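Local structure of adenosine deaminase (Burkholderia ambifaria, 4GXW) at residues A169-D172 / W173-N177; F199-A202 / Y203-R207; G127-Y130 / A131-Q134. The protein is a zinc-dependent amidohydrolase of the adenosine and AMP deaminase family that probably removes the amino group from a purine base or nucleoside such as adenine or adenosine. All blocks are in the same frame, centred on the assembly; numbering follows the deposited sequence.

Interaction 1. Residues A169-D172 / W173-N177; sequences AIVD and WMKAN
With CG anti to the carbonyl carbon (chi1 -77°), the indole of Trp-173 leans back along the helix over Ala-169. The backbone oxygen of Ala-169 stands 3.2 Å above the ring plane, offset toward the rim, and the methyl of Ala-169 lies over a ring face with CB 4.4 Å from CH2 of Trp-173. Ile-170 adds its CG1 branch, 4.2 Å from CE3 of Trp-173, while its other branch serves the next residue: CG2 meets SD of Met-174 at 3.8 Å, the two side chains running side by side.

Helix 164-176 is the crossover of a beta-alpha-beta unit between the parallel strands 151-159 and 184-188, and Ile-170 and Met-174 both reach Pro-156 on the first of these. Trp-173 packs on helix 119-126 and stacks with Tyr-130. At the outer side Lys-175 bends at chi3 (-80°), which turns its amino group back toward Asp-172. The salt bridge is long, OD1 of Asp-172 to NZ of Lys-175 being 3.7 Å, and a water spans it, donating to OD1 and accepting from NZ. On the way, CE of Lys-175 brushes CG1 of Val-171.

Four i to i+4 backbone bonds run from Ala-169 to Ala-176. Just beyond, ND2 of Asn-177 gives a nearly straight hydrogen bond, 2.9 Å, to O of Trp-173, an oxygen close to the plane of the Asn-177 amide.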
loop_
_atom_site.group_PDB
_atom_site.type_symbol
_atom_site.label_atom_id
_atom_site.label_comp_id
_atom_site.label_asym_id
_atom_site.label_seq_id
_atom_site.Cartn_x
_atom_site.Cartn_y
_atom_site.Cartn_z
ATOM N N ALA A 169 16.313 -14.554 -7.367
ATOM C CA ALA A 169 16.296 -14.164 -8.778
ATOM C C ALA A 169 15.883 -12.699 -8.963
ATOM O O ALA A 169 16.417 -11.996 -9.825
ATOM C CB ALA A 169 15.393 -15.103 -9.595
ATOM N N ILE A 170 14.945 -12.225 -8.146
ATOM C CA ILE A 170 14.517 -10.829 -8.226
ATOM C C ILE A 170 15.658 -9.862 -7.938
ATOM O O ILE A 170 15.855 -8.877 -8.668
ATOM C CB ILE A 170 13.370 -10.541 -7.244
ATOM C CG1 ILE A 170 12.110 -11.283 -7.687
ATOM C CG2 ILE A 170 13.111 -9.039 -7.112
ATOM C CD1 ILE A 170 10.994 -11.213 -6.680
ATOM N N VAL A 171 16.415 -10.143 -6.880
ATOM C CA VAL A 171 17.529 -9.277 -6.533
ATOM C C VAL A 171 18.585 -9.299 -7.642
ATOM O O VAL A 171 19.146 -8.257 -7.988
ATOM C CB VAL A 171 18.135 -9.613 -5.153
ATOM C CG1 VAL A 171 19.235 -8.629 -4.810
ATOM C CG2 VAL A 171 17.052 -9.568 -4.077
ATOM N N ASP A 172 18.829 -10.482 -8.216
ATOM C CA ASP A 172 19.730 -10.606 -9.369
ATOM C C ASP A 172 19.259 -9.706 -10.524
ATOM O O ASP A 172 20.044 -8.969 -11.124
ATOM C CB ASP A 172 19.823 -12.067 -9.850
ATOM C CG ASP A 172 20.567 -12.977 -8.880
ATOM O OD1 ASP A 172 21.364 -12.475 -8.058
ATOM O OD2 ASP A 172 20.370 -14.210 -8.963
ATOM N N TRP A 173 17.969 -9.773 -10.834
ATOM C CA TRP A 173 17.405 -8.926 -11.884
ATOM C C TRP A 173 17.603 -7.447 -11.585
ATOM O O TRP A 173 17.957 -6.670 -12.473
ATOM C CB TRP A 173 15.915 -9.215 -12.065
ATOM C CG TRP A 173 15.623 -10.467 -12.823
ATOM C CD1 TRP A 173 16.341 -10.982 -13.866
ATOM C CD2 TRP A 173 14.526 -11.361 -12.605
ATOM N NE1 TRP A 173 15.754 -12.145 -14.307
ATOM C CE2 TRP A 173 14.643 -12.401 -13.544
ATOM C CE3 TRP A 173 13.455 -11.377 -11.711
ATOM C CZ2 TRP A 173 13.727 -13.452 -13.610
ATOM C CZ3 TRP A 173 12.547 -12.420 -11.780
ATOM C CH2 TRP A 173 12.696 -13.447 -12.713
ATOM N N MET A 174 17.360 -7.062 -10.336
ATOM C CA MET A 174 17.471 -5.661 -9.930
ATOM C C MET A 174 18.896 -5.145 -10.076
ATOM O O MET A 174 19.109 -4.038 -10.568
ATOM C CB MET A 174 16.973 -5.465 -8.497
ATOM C CG MET A 174 15.459 -5.648 -8.354
ATOM S SD MET A 174 14.917 -5.754 -6.644
ATOM C CE MET A 174 15.341 -4.118 -6.033
ATOM N N LYS A 175 19.865 -5.959 -9.661
ATOM C CA LYS A 175 21.276 -5.604 -9.793
ATOM C C LYS A 175 21.707 -5.408 -11.246
ATOM O O LYS A 175 22.578 -4.583 -11.533
ATOM C CB LYS A 175 22.156 -6.676 -9.140
ATOM C CG LYS A 175 22.150 -6.620 -7.623
ATOM C CD LYS A 175 23.089 -7.652 -7.000
ATOM C CE LYS A 175 22.461 -9.037 -6.969
ATOM N NZ LYS A 175 23.202 -9.976 -6.060
ATOM N N ALA A 176 21.101 -6.177 -12.150
ATOM C CA ALA A 176 21.435 -6.141 -13.571
ATOM C C ALA A 176 20.730 -5.001 -14.300
ATOM O O ALA A 176 21.025 -4.725 -15.468
ATOM C CB ALA A 176 21.083 -7.485 -14.221
ATOM N N ASN A 177 19.786 -4.356 -13.618
ATOM C CA ASN A 177 18.971 -3.307 -14.222
ATOM C C ASN A 177 18.784 -2.122 -13.290
ATOM O O ASN A 177 17.658 -1.714 -13.022
ATOM C CB ASN A 177 17.586 -3.852 -14.583
ATOM C CG ASN A 177 17.634 -4.895 -15.670
ATOM O OD1 ASN A 177 17.611 -4.566 -16.862
ATOM N ND2 ASN A 177 17.695 -6.163 -15.276
HETATM O O HOH W 1 20.960 -11.788 -5.418
#

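Interaction 2. Residues F199-A202 / Y203-R207; sequences FWKA and YRDAR
Backbone bonds of the i to i+4 kind join the two segments, starting at Phe-199, the N-cap residue. Its oxygen receives a weak bond from N of Tyr-203 at 3.4 Å, whereas N of Arg-204 to O of Trp-200 is a tighter 2.9 Å. Lys-201 to Asp-205 and Ala-202 to Ala-206 continue the series.

The charged contacts lie on the exposed side. Arg-204 bends at chi3 (70°), and this swings its guanidinium round to the carboxylate of the next residue. NE and NH2 grip Asp-205 side-on, both giving bonds of 2.9 Å to the one oxygen OD1, which lies close to the guanidinium plane. Both are bent, as expected where two donors share one oxygen. NH2 uses the syn lone pair of OD1. The double grip should fix the rotation of the guanidinium.

Packing on the guanidinium completes that side. The Lys-201 chain, extended beyond CG, runs alongside Arg-204, its CG 3.6 Å from NH2 over one guanidinium face. CZ3 of Trp-200 comes over the same face, 3.9 Å from NH1, which sits at the indole edge; the planes are 86° apart.

Among the buried contacts, CB of Phe-199 meets CD1 of Tyr-203 at 4.4 Å, and the Tyr-203 ring receives O of Phe-199 in plane at its edge. Its hydroxyl is hydrogen-bonded to O of Thr-214, and Ala-202 rests on Ala-167 of helix 164-176. One side packed on the sheet and the other exposed make this an amphipathic helix of the TIM barrel, the beta-alpha-beta crossover from strand 184-188 to strand 212-217.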
loop_
_atom_site.group_PDB
_atom_site.type_symbol
_atom_site.label_atom_id
_atom_site.label_comp_id
_atom_site.label_asym_id
_atom_site.label_seq_id
_atom_site.Cartn_x
_atom_site.Cartn_y
_atom_site.Cartn_z
ATOM N N PHE A 199 12.946 -16.629 3.438
ATOM C CA PHE A 199 13.467 -15.745 2.391
ATOM C C PHE A 199 14.686 -14.941 2.845
ATOM O O PHE A 199 14.985 -13.872 2.303
ATOM C CB PHE A 199 12.329 -14.842 1.897
ATOM C CG PHE A 199 11.170 -15.634 1.375
ATOM C CD1 PHE A 199 11.176 -16.089 0.065
ATOM C CD2 PHE A 199 10.127 -16.017 2.210
ATOM C CE1 PHE A 199 10.147 -16.875 -0.422
ATOM C CE2 PHE A 199 9.088 -16.803 1.724
ATOM C CZ PHE A 199 9.098 -17.226 0.409
ATOM N N TRP A 200 15.412 -15.478 3.822
ATOM C CA TRP A 200 16.578 -14.795 4.373
ATOM C C TRP A 200 17.601 -14.440 3.293
ATOM O O TRP A 200 18.220 -13.375 3.347
ATOM C CB TRP A 200 17.246 -15.638 5.476
ATOM C CG TRP A 200 17.894 -16.895 4.988
ATOM C CD1 TRP A 200 17.332 -18.140 4.930
ATOM C CD2 TRP A 200 19.235 -17.042 4.499
ATOM N NE1 TRP A 200 18.234 -19.042 4.424
ATOM C CE2 TRP A 200 19.411 -18.394 4.151
ATOM C CE3 TRP A 200 20.305 -16.154 4.318
ATOM C CZ2 TRP A 200 20.616 -18.885 3.628
ATOM C CZ3 TRP A 200 21.488 -16.637 3.806
ATOM C CH2 TRP A 200 21.639 -17.991 3.461
ATOM N N LYS A 201 17.793 -15.319 2.317
ATOM C CA LYS A 201 18.846 -15.096 1.332
ATOM C C LYS A 201 18.591 -13.871 0.454
ATOM O O LYS A 201 19.500 -13.065 0.208
ATOM C CB LYS A 201 19.049 -16.349 0.483
ATOM C CG LYS A 201 20.320 -16.347 -0.334
ATOM C CD LYS A 201 20.546 -17.709 -0.980
ATOM C CE LYS A 201 21.700 -17.669 -1.940
ATOM N NZ LYS A 201 21.797 -18.984 -2.603
ATOM N N ALA A 202 17.353 -13.722 -0.001
ATOM C CA ALA A 202 17.010 -12.596 -0.849
ATOM C C ALA A 202 17.167 -11.281 -0.101
ATOM O O ALA A 202 17.627 -10.289 -0.673
ATOM C CB ALA A 202 15.592 -12.745 -1.372
ATOM N N TYR A 203 16.789 -11.273 1.176
ATOM C CA TYR A 203 16.936 -10.063 1.989
ATOM C C TYR A 203 18.402 -9.719 2.222
ATOM O O TYR A 203 18.792 -8.553 2.088
ATOM C CB TYR A 203 16.119 -10.150 3.298
ATOM C CG TYR A 203 14.665 -9.806 3.046
ATOM C CD1 TYR A 203 13.791 -10.738 2.494
ATOM C CD2 TYR A 203 14.182 -8.537 3.310
ATOM C CE1 TYR A 203 12.468 -10.403 2.223
ATOM C CE2 TYR A 203 12.868 -8.198 3.039
ATOM C CZ TYR A 203 12.024 -9.134 2.496
ATOM O OH TYR A 203 10.721 -8.778 2.221
ATOM N N ARG A 204 19.218 -10.728 2.530
ATOM C CA ARG A 204 20.660 -10.523 2.647
ATOM C C ARG A 204 21.229 -9.925 1.367
ATOM O O ARG A 204 21.984 -8.948 1.396
ATOM C CB ARG A 204 21.378 -11.847 2.920
ATOM C CG ARG A 204 22.904 -11.728 2.929
ATOM C CD ARG A 204 23.561 -13.076 2.715
ATOM N NE ARG A 204 23.375 -13.554 1.347
ATOM C CZ ARG A 204 23.866 -14.698 0.882
ATOM N NH1 ARG A 204 24.566 -15.498 1.680
ATOM N NH2 ARG A 204 23.650 -15.047 -0.379
ATOM N N ASP A 205 20.855 -10.508 0.236
ATOM C CA ASP A 205 21.376 -10.054 -1.044
ATOM C C ASP A 205 20.911 -8.633 -1.360
ATOM O O ASP A 205 21.693 -7.834 -1.875
ATOM C CB ASP A 205 20.944 -10.999 -2.176
ATOM C CG ASP A 205 21.655 -12.336 -2.142
ATOM O OD1 ASP A 205 22.541 -12.557 -1.292
ATOM O OD2 ASP A 205 21.329 -13.170 -3.011
ATOM N N ALA A 206 19.653 -8.309 -1.067
ATOM C CA ALA A 206 19.140 -6.972 -1.375
ATOM C C ALA A 206 19.891 -5.911 -0.591
ATOM O O ALA A 206 20.307 -4.892 -1.154
ATOM C CB ALA A 206 17.649 -6.894 -1.089
ATOM N N ARG A 207 20.087 -6.175 0.700
ATOM C CA ARG A 207 20.776 -5.229 1.563
ATOM C C ARG A 207 22.241 -5.107 1.146
ATOM O O ARG A 207 22.789 -4.005 1.115
ATOM C CB ARG A 207 20.626 -5.603 3.038
ATOM C CG ARG A 207 19.177 -5.488 3.507
ATOM C CD ARG A 207 19.041 -5.578 5.016
ATOM N NE ARG A 207 19.312 -4.289 5.659
ATOM C CZ ARG A 207 20.211 -4.092 6.619
ATOM N NH1 ARG A 207 20.956 -5.092 7.075
ATOM N NH2 ARG A 207 20.369 -2.878 7.134
#

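Interaction 3. Residues G127-Y130 / A131-Q134; sequences GIPY and ADAQ
Tyr-130 reaches forward along the first turn of its helix to meet Gln-134, and the path begins at CB, which merely adjoins the peptide to Ala-131. CG lies anti to the backbone N (chi1 -176°), directing the ring toward Gln-134, and CD1 passes that peptide 3.5 Å from N of Ala-131. Farther out, CE1 touches the aliphatic part of Gln-134 at CB, 3.7 Å away. CE1 and CZ both lie beside OE1 of Gln-134, CE1 at 3.3 Å. At the tip, OH donates a hydrogen bond of 2.7 Å to OE1 of Gln-134. The amide oxygen sits at the ring edge near its plane, while the ring and amide planes are 77° apart; the hydroxyl is tilted 22° from the carbonyl plane of the amide. The other end of this buried amide, NE2, is satisfied by O of Asn-177.

The backbone beneath is the start of helix 130-148, with Pro-129 at the N-cap position. N of Ala-133 donates a hydrogen bond to O of Pro-129, and N of Gln-134 one to O of Tyr-130 at 2.8 Å in an almost straight line. Beside this first turn, OD2 of Asp-132 lies 3.7 Å from CG of Pro-129, and CG2 of Ile-128 meets the methyl of Ala-133 at 4.0 Å.

The short loop from Gly-127 to Pro-129 joins helix 119-126 to helix 130-148. Ile-128 and Ala-133 face Thr-122 and helix 91-106, while Tyr-130 fits against Pro-119 and Val-123, with Pro-156 of strand 151-159 and the ring of Trp-117 also touching it.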
loop_
_atom_site.group_PDB
_atom_site.type_symbol
_atom_site.label_atom_id
_atom_site.label_comp_id
_atom_site.label_asym_id
_atom_site.label_seq_id
_atom_site.Cartn_x
_atom_site.Cartn_y
_atom_site.Cartn_z
ATOM N N GLY A 127 5.472 -14.147 -19.114
ATOM C CA GLY A 127 6.521 -14.370 -20.100
ATOM C C GLY A 127 7.097 -13.086 -20.678
ATOM O O GLY A 127 7.434 -13.020 -21.864
ATOM N N ILE A 128 7.174 -12.054 -19.845
ATOM C CA ILE A 128 7.778 -10.786 -20.236
ATOM C C ILE A 128 9.115 -10.650 -19.517
ATOM O O ILE A 128 9.165 -10.684 -18.290
ATOM C CB ILE A 128 6.879 -9.603 -19.851
ATOM C CG1 ILE A 128 5.518 -9.723 -20.548
ATOM C CG2 ILE A 128 7.550 -8.285 -20.211
ATOM C CD1 ILE A 128 4.494 -8.701 -20.077
ATOM N N PRO A 129 10.212 -10.527 -20.275
ATOM C CA PRO A 129 11.533 -10.442 -19.639
ATOM C C PRO A 129 11.631 -9.295 -18.636
ATOM O O PRO A 129 11.052 -8.216 -18.864
ATOM C CB PRO A 129 12.472 -10.193 -20.823
ATOM C CG PRO A 129 11.774 -10.837 -21.984
ATOM C CD PRO A 129 10.304 -10.584 -21.745
ATOM N N TYR A 130 12.345 -9.541 -17.535
ATOM C CA TYR A 130 12.479 -8.559 -16.464
ATOM C C TYR A 130 12.886 -7.183 -16.997
ATOM O O TYR A 130 12.289 -6.168 -16.645
ATOM C CB TYR A 130 13.498 -8.996 -15.388
ATOM C CG TYR A 130 13.521 -8.004 -14.257
ATOM C CD1 TYR A 130 14.350 -6.886 -14.296
ATOM C CD2 TYR A 130 12.662 -8.141 -13.176
ATOM C CE1 TYR A 130 14.333 -5.944 -13.295
ATOM C CE2 TYR A 130 12.637 -7.206 -12.160
ATOM C CZ TYR A 130 13.466 -6.104 -12.224
ATOM O OH TYR A 130 13.419 -5.173 -11.207
ATOM N N ALA A 131 13.937 -7.154 -17.810
ATOM C CA ALA A 131 14.505 -5.888 -18.272
ATOM C C ALA A 131 13.470 -5.037 -18.999
ATOM O O ALA A 131 13.395 -3.824 -18.802
ATOM C CB ALA A 131 15.715 -6.138 -19.162
ATOM N N ASP A 132 12.662 -5.683 -19.833
ATOM C CA ASP A 132 11.620 -4.979 -20.574
ATOM C C ASP A 132 10.477 -4.539 -19.672
ATOM O O ASP A 132 9.935 -3.452 -19.833
ATOM C CB ASP A 132 11.092 -5.854 -21.710
ATOM C CG ASP A 132 12.169 -6.231 -22.696
ATOM O OD1 ASP A 132 13.032 -5.368 -22.976
ATOM O OD2 ASP A 132 12.156 -7.375 -23.187
ATOM N N ALA A 133 10.118 -5.394 -18.719
ATOM C CA ALA A 133 9.041 -5.066 -17.792
ATOM C C ALA A 133 9.416 -3.870 -16.918
ATOM O O ALA A 133 8.638 -2.922 -16.771
ATOM C CB ALA A 133 8.698 -6.271 -16.933
ATOM N N GLN A 134 10.608 -3.906 -16.328
ATOM C CA GLN A 134 11.040 -2.811 -15.466
ATOM C C GLN A 134 11.159 -1.510 -16.256
ATOM O O GLN A 134 10.739 -0.458 -15.780
ATOM C CB GLN A 134 12.359 -3.126 -14.745
ATOM C CG GLN A 134 12.642 -2.122 -13.630
ATOM C CD GLN A 134 14.069 -2.141 -13.143
ATOM O OE1 GLN A 134 14.406 -2.823 -12.168
ATOM N NE2 GLN A 134 14.915 -1.371 -13.801
#

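Overall arrangement
Interaction 1 lies between the other two and touches both. Toward interaction 3, about 11 Å between centres, O of Asn-177 lies 2.9 Å from NE2 of Gln-134, and CB of Trp-173 3.5 Å from CG of Tyr-130. Toward interaction 2, about 12 Å between centres, Val-171 does the packing, its CG2 3.5 Å from O of Ala-202. Interactions 2 and 3 do not meet, their nearest atoms being about 11 Å apart. Interaction 2 comes within about 12 Å of the zinc ion, at the Tyr-203 side chain, without touching the site; the Tyr-203 hydroxyl is tied to strand 212-217, which carries the zinc ligand His-216. Ile-170 of interaction 1 is about 12 Å from the His-37 side chain.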